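Local structure of 2'-deoxycytidine 5'-triphosphate deaminase (Agrobacterium tumefaciens, 2R9Q) at residues R159-S164 / V228-K233; H76-D79 / G83-L86; P150-I155 / E316-E321; E98-P103 / S164-R169. The protein probably catalyses the hydrolytic deamination of dCTP to dUTP with release of ammonia, a step that feeds thymidine nucleotide synthesis. One frame throughout, in Å; residues are numbered along the deposited sequence.

Contact 1 of 4, residues R159-S164 / V228-K233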
# COMPACT_ATOMS: atom_id res chain seq x y z
N ARG B 159 28.94 -11.77 -0.02
CA ARG B 159 30.27 -11.23 0.14
C ARG B 159 30.81 -10.95 -1.26
O ARG B 159 30.76 -11.81 -2.12
CB ARG B 159 31.16 -12.16 0.93
CG ARG B 159 32.54 -11.61 1.16
CD ARG B 159 33.49 -12.62 1.78
NE ARG B 159 34.87 -12.11 1.79
CZ ARG B 159 35.37 -11.28 2.70
NH1 ARG B 159 34.63 -10.84 3.71
NH2 ARG B 159 36.63 -10.88 2.61
N GLY B 160 31.26 -9.73 -1.47
CA GLY B 160 31.72 -9.27 -2.76
C GLY B 160 30.78 -8.43 -3.61
O GLY B 160 31.23 -7.79 -4.52
N SER B 161 29.48 -8.45 -3.31
CA SER B 161 28.50 -7.73 -4.11
C SER B 161 28.85 -6.25 -4.15
O SER B 161 29.33 -5.70 -3.17
CB SER B 161 27.06 -7.99 -3.63
OG SER B 161 26.67 -9.33 -3.82
N ARG B 162 28.64 -5.64 -5.30
CA ARG B 162 29.01 -4.25 -5.51
C ARG B 162 27.77 -3.47 -5.83
O ARG B 162 27.20 -3.65 -6.87
CB ARG B 162 30.03 -4.17 -6.63
CG ARG B 162 31.39 -4.65 -6.20
CD ARG B 162 32.17 -5.34 -7.27
NE ARG B 162 32.35 -4.46 -8.41
CZ ARG B 162 33.17 -4.65 -9.44
NH1 ARG B 162 33.94 -5.71 -9.51
NH2 ARG B 162 33.21 -3.75 -10.41
N LEU B 163 27.31 -2.64 -4.90
CA LEU B 163 26.07 -1.88 -5.10
C LEU B 163 26.34 -0.38 -5.22
O LEU B 163 25.59 0.36 -5.83
CB LEU B 163 25.06 -2.19 -4.02
CG LEU B 163 24.41 -3.58 -3.87
CD1 LEU B 163 25.37 -4.61 -3.30
CD2 LEU B 163 23.22 -3.50 -2.92
N SER B 164 27.50 0.02 -4.74
CA SER B 164 27.83 1.39 -4.53
C SER B 164 29.22 1.71 -5.00
O SER B 164 30.03 0.82 -5.19
CB SER B 164 27.72 1.65 -3.03
OG SER B 164 27.78 3.02 -2.77
N VAL B 228 16.15 -10.89 -7.35
CA VAL B 228 17.18 -10.54 -8.28
C VAL B 228 18.55 -10.72 -7.68
O VAL B 228 18.87 -10.06 -6.72
CB VAL B 228 17.08 -9.09 -8.79
CG1 VAL B 228 18.24 -8.83 -9.77
CG2 VAL B 228 15.77 -8.86 -9.45
N ASP B 229 19.35 -11.63 -8.25
CA ASP B 229 20.78 -11.75 -7.93
C ASP B 229 21.55 -10.57 -8.56
O ASP B 229 21.65 -10.44 -9.77
CB ASP B 229 21.35 -13.10 -8.38
CG ASP B 229 22.66 -13.47 -7.67
OD1 ASP B 229 23.53 -12.59 -7.49
OD2 ASP B 229 22.84 -14.66 -7.31
N VAL B 230 22.08 -9.73 -7.68
CA VAL B 230 22.78 -8.51 -8.05
C VAL B 230 24.15 -8.77 -8.67
O VAL B 230 24.71 -7.90 -9.33
CB VAL B 230 22.91 -7.52 -6.83
CG1 VAL B 230 21.52 -7.27 -6.21
CG2 VAL B 230 23.96 -8.00 -5.80
N ASP B 231 24.68 -9.97 -8.45
CA ASP B 231 25.90 -10.44 -9.14
C ASP B 231 25.63 -10.99 -10.55
O ASP B 231 26.51 -11.00 -11.35
CB ASP B 231 26.65 -11.46 -8.29
CG ASP B 231 27.08 -10.91 -6.93
OD1 ASP B 231 26.91 -9.70 -6.67
OD2 ASP B 231 27.59 -11.69 -6.10
N LYS B 232 24.42 -11.41 -10.86
CA LYS B 232 24.10 -12.05 -12.13
C LYS B 232 22.90 -11.35 -12.74
O LYS B 232 21.92 -11.98 -13.05
CB LYS B 232 23.75 -13.54 -11.94
CG LYS B 232 24.35 -14.27 -10.77
CD LYS B 232 25.83 -14.55 -10.91
CE LYS B 232 26.22 -15.82 -10.13
NZ LYS B 232 25.64 -15.84 -8.72
N LYS B 233 22.97 -10.04 -12.92
CA LYS B 233 21.77 -9.29 -13.34
C LYS B 233 21.33 -9.59 -14.80
O LYS B 233 20.14 -9.67 -15.07
CB LYS B 233 21.93 -7.78 -13.12
CG LYS B 233 22.22 -7.35 -11.70
CD LYS B 233 22.29 -5.83 -11.61
CE LYS B 233 22.93 -5.38 -10.32
NZ LYS B 233 24.41 -5.53 -10.30
O HOH W 1 30.12 -11.60 -4.77
O HOH W 2 27.96 -7.16 -7.49
O HOH W 3 24.67 -3.24 -8.74

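Contact 2 of 4, residues H76-D79 / G83-L86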
# COMPACT_ATOMS: atom_id res chain seq x y z
N HIS B 76 18.97 -8.55 13.77
CA HIS B 76 19.27 -9.91 13.34
C HIS B 76 20.49 -9.89 12.41
O HIS B 76 20.61 -9.07 11.51
CB HIS B 76 18.05 -10.57 12.66
CG HIS B 76 18.27 -12.02 12.32
ND1 HIS B 76 18.18 -13.03 13.26
CD2 HIS B 76 18.62 -12.62 11.16
CE1 HIS B 76 18.46 -14.19 12.69
NE2 HIS B 76 18.73 -13.96 11.41
N GLU B 77 21.41 -10.80 12.67
CA GLU B 77 22.60 -10.95 11.87
C GLU B 77 22.33 -11.95 10.75
O GLU B 77 21.81 -13.02 10.97
CB GLU B 77 23.74 -11.42 12.75
CG GLU B 77 25.09 -11.22 12.18
CD GLU B 77 26.18 -11.83 13.05
OE1 GLU B 77 26.04 -11.82 14.29
OE2 GLU B 77 27.19 -12.31 12.49
N VAL B 78 22.69 -11.57 9.54
CA VAL B 78 22.53 -12.38 8.35
C VAL B 78 23.92 -12.68 7.77
O VAL B 78 24.73 -11.79 7.60
CB VAL B 78 21.67 -11.62 7.32
CG1 VAL B 78 21.42 -12.47 6.09
CG2 VAL B 78 20.36 -11.14 7.97
N ASP B 79 24.19 -13.93 7.47
CA ASP B 79 25.45 -14.30 6.87
C ASP B 79 25.36 -14.19 5.36
O ASP B 79 24.45 -14.74 4.73
CB ASP B 79 25.86 -15.70 7.31
CG ASP B 79 26.89 -16.34 6.39
OD1 ASP B 79 28.08 -15.95 6.43
OD2 ASP B 79 26.48 -17.24 5.61
N GLY B 83 24.98 -16.16 0.25
CA GLY B 83 23.94 -15.39 -0.39
C GLY B 83 22.70 -15.30 0.45
O GLY B 83 22.14 -16.30 0.86
N ALA B 84 22.25 -14.07 0.69
CA ALA B 84 21.06 -13.82 1.45
C ALA B 84 20.11 -12.99 0.63
O ALA B 84 20.51 -12.11 -0.09
CB ALA B 84 21.41 -13.09 2.75
N VAL B 85 18.82 -13.26 0.79
CA VAL B 85 17.77 -12.43 0.25
C VAL B 85 17.46 -11.26 1.18
O VAL B 85 17.18 -11.42 2.35
CB VAL B 85 16.45 -13.21 0.03
CG1 VAL B 85 15.40 -12.35 -0.73
CG2 VAL B 85 16.71 -14.53 -0.60
N LEU B 86 17.51 -10.08 0.59
CA LEU B 86 17.07 -8.87 1.21
C LEU B 86 15.68 -8.53 0.64
O LEU B 86 15.47 -8.43 -0.57
CB LEU B 86 18.14 -7.77 1.00
CG LEU B 86 19.62 -8.07 1.33
CD1 LEU B 86 20.51 -6.84 1.07
CD2 LEU B 86 19.91 -8.69 2.72
O HOH W 4 25.01 -16.91 3.04

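Contact 3 of 4, residues P150-I155 / E316-E321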
# COMPACT_ATOMS: atom_id res chain seq x y z
N PRO B 150 15.91 -2.62 -0.33
CA PRO B 150 15.25 -2.86 -1.62
C PRO B 150 13.85 -2.27 -1.64
O PRO B 150 13.14 -2.40 -0.69
CB PRO B 150 15.20 -4.39 -1.71
CG PRO B 150 16.21 -4.85 -0.72
CD PRO B 150 16.16 -3.89 0.37
N ARG B 151 13.45 -1.62 -2.71
CA ARG B 151 12.17 -0.98 -2.75
C ARG B 151 11.16 -1.75 -3.61
O ARG B 151 10.02 -1.89 -3.23
CB ARG B 151 12.35 0.44 -3.23
CG ARG B 151 12.05 1.53 -2.28
CD ARG B 151 13.17 1.93 -1.34
NE ARG B 151 13.17 1.30 -0.00
CZ ARG B 151 12.13 0.90 0.75
NH1 ARG B 151 10.85 1.05 0.39
NH2 ARG B 151 12.39 0.35 1.94
N THR B 152 11.55 -2.20 -4.80
CA THR B 152 10.62 -2.88 -5.70
C THR B 152 10.87 -4.35 -5.84
O THR B 152 9.95 -5.11 -5.81
CB THR B 152 10.61 -2.27 -7.10
OG1 THR B 152 10.32 -0.87 -6.99
CG2 THR B 152 9.56 -2.96 -8.03
N PHE B 153 12.13 -4.73 -6.06
CA PHE B 153 12.50 -6.12 -6.23
C PHE B 153 13.23 -6.63 -5.02
O PHE B 153 14.17 -5.99 -4.53
CB PHE B 153 13.42 -6.35 -7.47
CG PHE B 153 12.97 -5.66 -8.73
CD1 PHE B 153 11.86 -6.07 -9.39
CD2 PHE B 153 13.71 -4.65 -9.27
CE1 PHE B 153 11.46 -5.43 -10.51
CE2 PHE B 153 13.30 -4.01 -10.39
CZ PHE B 153 12.17 -4.41 -11.00
N PRO B 154 12.83 -7.83 -4.56
CA PRO B 154 13.70 -8.46 -3.59
C PRO B 154 15.01 -8.91 -4.27
O PRO B 154 15.02 -9.26 -5.47
CB PRO B 154 12.86 -9.62 -3.10
CG PRO B 154 11.95 -9.96 -4.27
CD PRO B 154 11.62 -8.64 -4.84
N ILE B 155 16.10 -8.85 -3.53
CA ILE B 155 17.42 -9.07 -4.11
C ILE B 155 18.21 -10.13 -3.37
O ILE B 155 17.96 -10.37 -2.22
CB ILE B 155 18.21 -7.77 -4.30
CG1 ILE B 155 18.54 -7.09 -2.97
CG2 ILE B 155 17.47 -6.84 -5.28
CD1 ILE B 155 19.65 -6.03 -3.06
N GLU B 316 16.08 7.13 -13.50
CA GLU B 316 15.01 6.58 -12.67
C GLU B 316 14.21 7.74 -12.08
O GLU B 316 14.71 8.52 -11.30
CB GLU B 316 15.53 5.60 -11.59
CG GLU B 316 16.22 4.33 -12.13
CD GLU B 316 17.65 4.59 -12.52
OE1 GLU B 316 18.36 5.22 -11.71
OE2 GLU B 316 18.07 4.20 -13.63
N VAL B 317 12.95 7.81 -12.47
CA VAL B 317 12.05 8.87 -12.05
C VAL B 317 10.92 8.28 -11.21
O VAL B 317 10.35 7.23 -11.54
CB VAL B 317 11.49 9.62 -13.30
CG1 VAL B 317 10.46 10.64 -12.93
CG2 VAL B 317 12.61 10.20 -14.13
N ARG B 318 10.67 8.94 -10.10
CA ARG B 318 9.57 8.65 -9.22
C ARG B 318 8.84 9.95 -8.87
O ARG B 318 9.45 11.00 -8.70
CB ARG B 318 10.06 8.03 -7.91
CG ARG B 318 10.55 6.60 -7.96
CD ARG B 318 11.05 6.23 -6.52
NE ARG B 318 10.92 4.82 -6.16
CZ ARG B 318 9.79 4.21 -5.77
NH1 ARG B 318 9.83 2.93 -5.46
NH2 ARG B 318 8.63 4.87 -5.71
N SER B 319 7.52 9.86 -8.79
CA SER B 319 6.71 10.95 -8.27
C SER B 319 6.59 10.79 -6.76
O SER B 319 6.60 9.67 -6.22
CB SER B 319 5.33 11.01 -8.90
OG SER B 319 4.57 9.94 -8.44
N HIS B 320 6.45 11.94 -6.11
CA HIS B 320 6.36 12.01 -4.67
C HIS B 320 4.99 12.49 -4.20
O HIS B 320 4.48 13.52 -4.65
CB HIS B 320 7.49 12.87 -4.16
CG HIS B 320 8.82 12.30 -4.51
ND1 HIS B 320 9.14 10.98 -4.25
CD2 HIS B 320 9.89 12.83 -5.16
CE1 HIS B 320 10.35 10.73 -4.72
NE2 HIS B 320 10.83 11.83 -5.27
N GLU B 321 4.42 11.71 -3.30
CA GLU B 321 3.13 12.00 -2.67
C GLU B 321 1.93 11.90 -3.62
O GLU B 321 1.04 11.13 -3.36
CB GLU B 321 3.14 13.35 -1.96
CG GLU B 321 4.04 13.35 -0.73
CD GLU B 321 3.92 14.64 0.04
OE1 GLU B 321 4.20 15.70 -0.60
OE2 GLU B 321 3.54 14.60 1.24

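Contact 4 of 4, residues E98-P103 / S164-R169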
# COMPACT_ATOMS: atom_id res chain seq x y z
N GLU B 98 36.02 -2.58 2.08
CA GLU B 98 36.95 -1.45 1.97
C GLU B 98 36.93 -0.55 3.19
O GLU B 98 35.88 -0.29 3.77
CB GLU B 98 36.66 -0.63 0.72
CG GLU B 98 37.02 -1.35 -0.57
CD GLU B 98 36.11 -2.54 -0.85
OE1 GLU B 98 34.86 -2.42 -0.68
OE2 GLU B 98 36.65 -3.60 -1.23
N SER B 99 38.11 -0.11 3.60
CA SER B 99 38.25 0.88 4.67
C SER B 99 39.29 1.93 4.28
O SER B 99 40.04 1.76 3.31
CB SER B 99 38.49 0.25 6.08
OG SER B 99 39.77 -0.33 6.29
N LEU B 100 39.27 3.04 5.02
CA LEU B 100 40.03 4.22 4.63
C LEU B 100 41.00 4.72 5.71
O LEU B 100 40.77 4.56 6.91
CB LEU B 100 39.08 5.34 4.20
CG LEU B 100 38.16 5.09 2.99
CD1 LEU B 100 37.15 6.22 2.89
CD2 LEU B 100 38.96 4.91 1.66
N ALA B 101 42.11 5.28 5.24
CA ALA B 101 42.99 6.18 5.99
C ALA B 101 43.41 7.30 4.99
O ALA B 101 44.46 7.27 4.38
CB ALA B 101 44.18 5.43 6.52
N LEU B 102 42.52 8.27 4.82
CA LEU B 102 42.67 9.33 3.83
C LEU B 102 43.69 10.44 4.21
O LEU B 102 43.70 10.91 5.35
CB LEU B 102 41.30 9.98 3.56
CG LEU B 102 40.52 9.61 2.28
CD1 LEU B 102 40.68 8.15 1.89
CD2 LEU B 102 39.05 10.00 2.46
N PRO B 103 44.53 10.87 3.24
CA PRO B 103 45.30 12.11 3.38
C PRO B 103 44.40 13.28 3.79
O PRO B 103 43.29 13.40 3.27
CB PRO B 103 45.84 12.35 1.97
CG PRO B 103 45.90 11.00 1.34
CD PRO B 103 44.80 10.18 1.97
N SER B 164 27.50 0.02 -4.74
CA SER B 164 27.83 1.39 -4.53
C SER B 164 29.22 1.71 -5.00
O SER B 164 30.03 0.82 -5.19
CB SER B 164 27.72 1.65 -3.03
OG SER B 164 27.78 3.02 -2.77
N GLN B 165 29.50 2.99 -5.20
CA GLN B 165 30.85 3.46 -5.51
C GLN B 165 31.24 4.78 -4.82
O GLN B 165 30.41 5.61 -4.51
CB GLN B 165 31.10 3.52 -7.01
CG GLN B 165 30.06 4.17 -7.79
CD GLN B 165 30.23 3.94 -9.27
OE1 GLN B 165 29.82 4.78 -10.07
NE2 GLN B 165 30.86 2.84 -9.65
N ILE B 166 32.55 4.91 -4.58
CA ILE B 166 33.14 6.03 -3.89
C ILE B 166 34.10 6.79 -4.85
O ILE B 166 34.96 6.20 -5.49
CB ILE B 166 33.82 5.55 -2.58
CG1 ILE B 166 34.31 6.72 -1.71
CG2 ILE B 166 34.98 4.61 -2.83
CD1 ILE B 166 34.91 6.25 -0.42
N ARG B 167 33.90 8.11 -4.95
CA ARG B 167 34.77 9.00 -5.73
C ARG B 167 35.61 9.84 -4.77
O ARG B 167 35.09 10.44 -3.84
CB ARG B 167 33.91 9.90 -6.62
CG ARG B 167 34.63 11.00 -7.38
CD ARG B 167 33.73 11.57 -8.46
NE ARG B 167 33.50 10.64 -9.58
CZ ARG B 167 32.77 10.92 -10.66
NH1 ARG B 167 32.16 12.08 -10.76
NH2 ARG B 167 32.63 10.03 -11.63
N PHE B 168 36.92 9.86 -5.00
CA PHE B 168 37.87 10.63 -4.17
C PHE B 168 38.27 11.92 -4.84
O PHE B 168 38.38 11.98 -6.06
CB PHE B 168 39.13 9.81 -3.89
CG PHE B 168 38.86 8.47 -3.30
CD1 PHE B 168 38.82 8.29 -1.94
CD2 PHE B 168 38.63 7.38 -4.12
CE1 PHE B 168 38.55 7.07 -1.41
CE2 PHE B 168 38.37 6.15 -3.60
CZ PHE B 168 38.33 5.99 -2.24
N ARG B 169 38.48 12.96 -4.03
CA ARG B 169 38.85 14.28 -4.55
C ARG B 169 39.73 15.14 -3.62
O ARG B 169 39.72 14.98 -2.40
CB ARG B 169 37.58 15.04 -4.92
CG ARG B 169 36.65 15.26 -3.76
CD ARG B 169 35.49 16.14 -4.14
NE ARG B 169 34.69 15.64 -5.26
CZ ARG B 169 33.83 14.62 -5.19
NH1 ARG B 169 33.68 13.91 -4.09
NH2 ARG B 169 33.15 14.30 -6.27

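Contact 1 of 4, residues R159-S164 / V228-K233
Ser-161, Val-230 and Asp-231 illustrate how one small hydroxyl can approach a carboxylate while packing against a methyl. Ser-161 OG stands beside its own backbone N, anti to the carbonyl carbon (chi1 -66°), and from there lies 2.9 Å from Asp-231 OD1. That pair is the direct polar link across the contact, although the single hydroxyl proton has a second acceptor within reach. The same oxygen is also hydrogen-bonded to the backbone N of Arg-158. Val-230 points its beta carbon toward 159-164 and lays CG2 alongside the serine, 3.6 Å from Ser-161 OG. Beyond it, Leu-163 CD1 meets the same methyl, Val-230 CG2, more loosely, at 4.4 Å.

Waters link the carboxylate to the backbone before and after the serine. One molecule donates to Arg-159 O and to Asp-231 OD2, the latter at 2.9 Å; another accepts from Arg-162 N and donates a hydrogen bond to Asp-231 OD1. The turn carrying the aspartate is itself braced: Asp-229 OD1 receives Asp-231 N in an Asx turn, and Lys-233 NZ reaches back to Val-230 O at 2.6 Å, in the carbonyl plane.

The segments lie in the N-terminal and C-terminal domains, both related to dUTPase, so this small buried patch joins the two halves of the chain. With Arg-158 NH1 in salt bridges to Asp-231 OD2 and Asp-229 OD1, the carboxylate of Asp-231 is held by a charge and two waters, with the serine hydroxyl close by, an arrangement that would be expected to favour its ionised form.

Contact 2 of 4, residues H76-D79 / G83-L86
Val-78 and Ala-84 face each other across a beta-arch: strands 76-79 and 84-86 are joined by a turn of a few residues, yet they pair with different partners instead of each other. The first bonds through its backbone to strand 50-54, the second to strand 155-157, and between the two strands the side chains meet through one valine-alanine pair.

Both beta carbons point across the arch. In Val-78 the branch CG1 is anti to the backbone N (chi1 -178°), which sends it straight at the alanine methyl. The resulting approach of Val-78 CG1 to Ala-84 CB, 3.4 Å, is tighter than ordinary carbon contact. Ala-84 CB also sits 4.0 Å from Asp-79 O, where the chain begins to turn.

Val-85 points away from the arch and packs on His-76 of the second subunit, while His-76 here meets Val-85 of that subunit. Leu-86 lies against Ile-155 and Val-157. Asp-79 starts out away from strand 84-86, and its OD1 is hydrogen-bonded to Ser-81 OG within the turn.

Where the chain re-enters the second strand, Gly-83 adopts a phi of 148°, a shape suited to a residue without a beta carbon. A single water closes the arch there, donating to Asp-79 O at 2.8 Å and accepting from Gly-83 N at 2.9 Å.

Contact 3 of 4, residues P150-I155 / E316-E321
Arg-318 reaches out from strand 311-319 with its chain extended from CG to NE, and its NH1 approaches two side chains of the loop 150-155. The aliphatic part of Arg-151 is one of them, its CG 4.1 Å from Arg-318 NH1. Thr-152 is the other, and its OG1 is also 4.1 Å from Arg-318 NH1. Both approach the guanidinium obliquely and at van der Waals range.

What brings them together is a third party. Asp-120 OD2 forms a salt bridge with Arg-318 NH1 and a hydrogen bond with Thr-152 OG1, so one carboxylate oxygen draws strand and loop to the same point. Arg-151 bends at chi2 and chi3, its NH2 bonding to Ser-149 OG; its guanidinium plane is turned 51° from that of Arg-318, with Arg-151 NH1 6.2 Å from Arg-318 NH1. Thr-152 CG2 rests 4.0 Å above one face of the Phe-153 ring, offset toward the rim.

Farther out, the third subunit comes close: Glu-321 of that subunit lies at long, weak ion-pair range of Arg-151 NE and Arg-318 NE, and its His-320 ring meets His-320 of this chain edge to face. The contact thus spans the N-terminal and C-terminal domains beside a subunit interface. Chemically, it is an indirect union in which Asp-120 probably offsets the charge of Arg-318, which lies near that of Arg-151.

Contact 4 of 4, residues E98-P103 / S164-R169
Aliphatic packing opens the contact: Leu-100 and Ile-166 reach toward each other tip to tip, with Leu-100 CD1 4.0 Å from Ile-166 CD1. The isoleucine holds CG1 anti to its backbone N and stays straight beyond it (chi2 178°), an extended chain that presents CD1 to the leucine. Ile-136 from strand 135-136 touches Leu-100, Leu-102 and Ile-166 alike.

Aliphatic-aromatic contacts involve Leu-100 and, just past the end of strand 91-101, Leu-102. Leu-100 CD2 comes in at the edge of the Phe-168 ring, near its plane, and stands 3.8 Å from Phe-168 CE1. Leu-102 CD1 approaches Phe-168 CE1 obliquely at 4.1 Å, its side chain running nearly at a right angle to the phenylalanine. Strand 91-101 and strand 162-170 belong to different antiparallel sheets, and these four residues pack between the two, as in a beta-sandwich-like core within the N-terminal domain. Within its own strand, Ile-166 CG1 lies over one face of the Phe-168 ring, 4.1 Å above the plane and toward the rim.

Polar ends nearby find partners outside the packing: Glu-98 OE2 in a salt bridge with Arg-46 NE, Arg-169 NE with Glu-338 OE2.

Along the chain, contact 2 closes first, a local arch, whereas contacts 1 and 4 alternate and share Ser-164 on strand 162-170, their centres about 20 Å apart. Contact 1 is nested inside the long loop closed by contact 3. Those two, about 18 Å between centres, touch directly, Val-228 N lying 2.7 Å from Pro-154 O, and contact 2 reaches contact 3 through Leu-86 N, 2.9 Å from Ile-155 O. Both links run through the mixed sheet 84-86, 155-157, 228-229, in which the C-terminal half supplies an outer strand. Contacts 3 and 4 lie on opposite sides of the chain's centre, their centres about 27 Å apart. Contacts 1 and 3 thus join the halves, while 2 and 4 lie within the N-terminal domain.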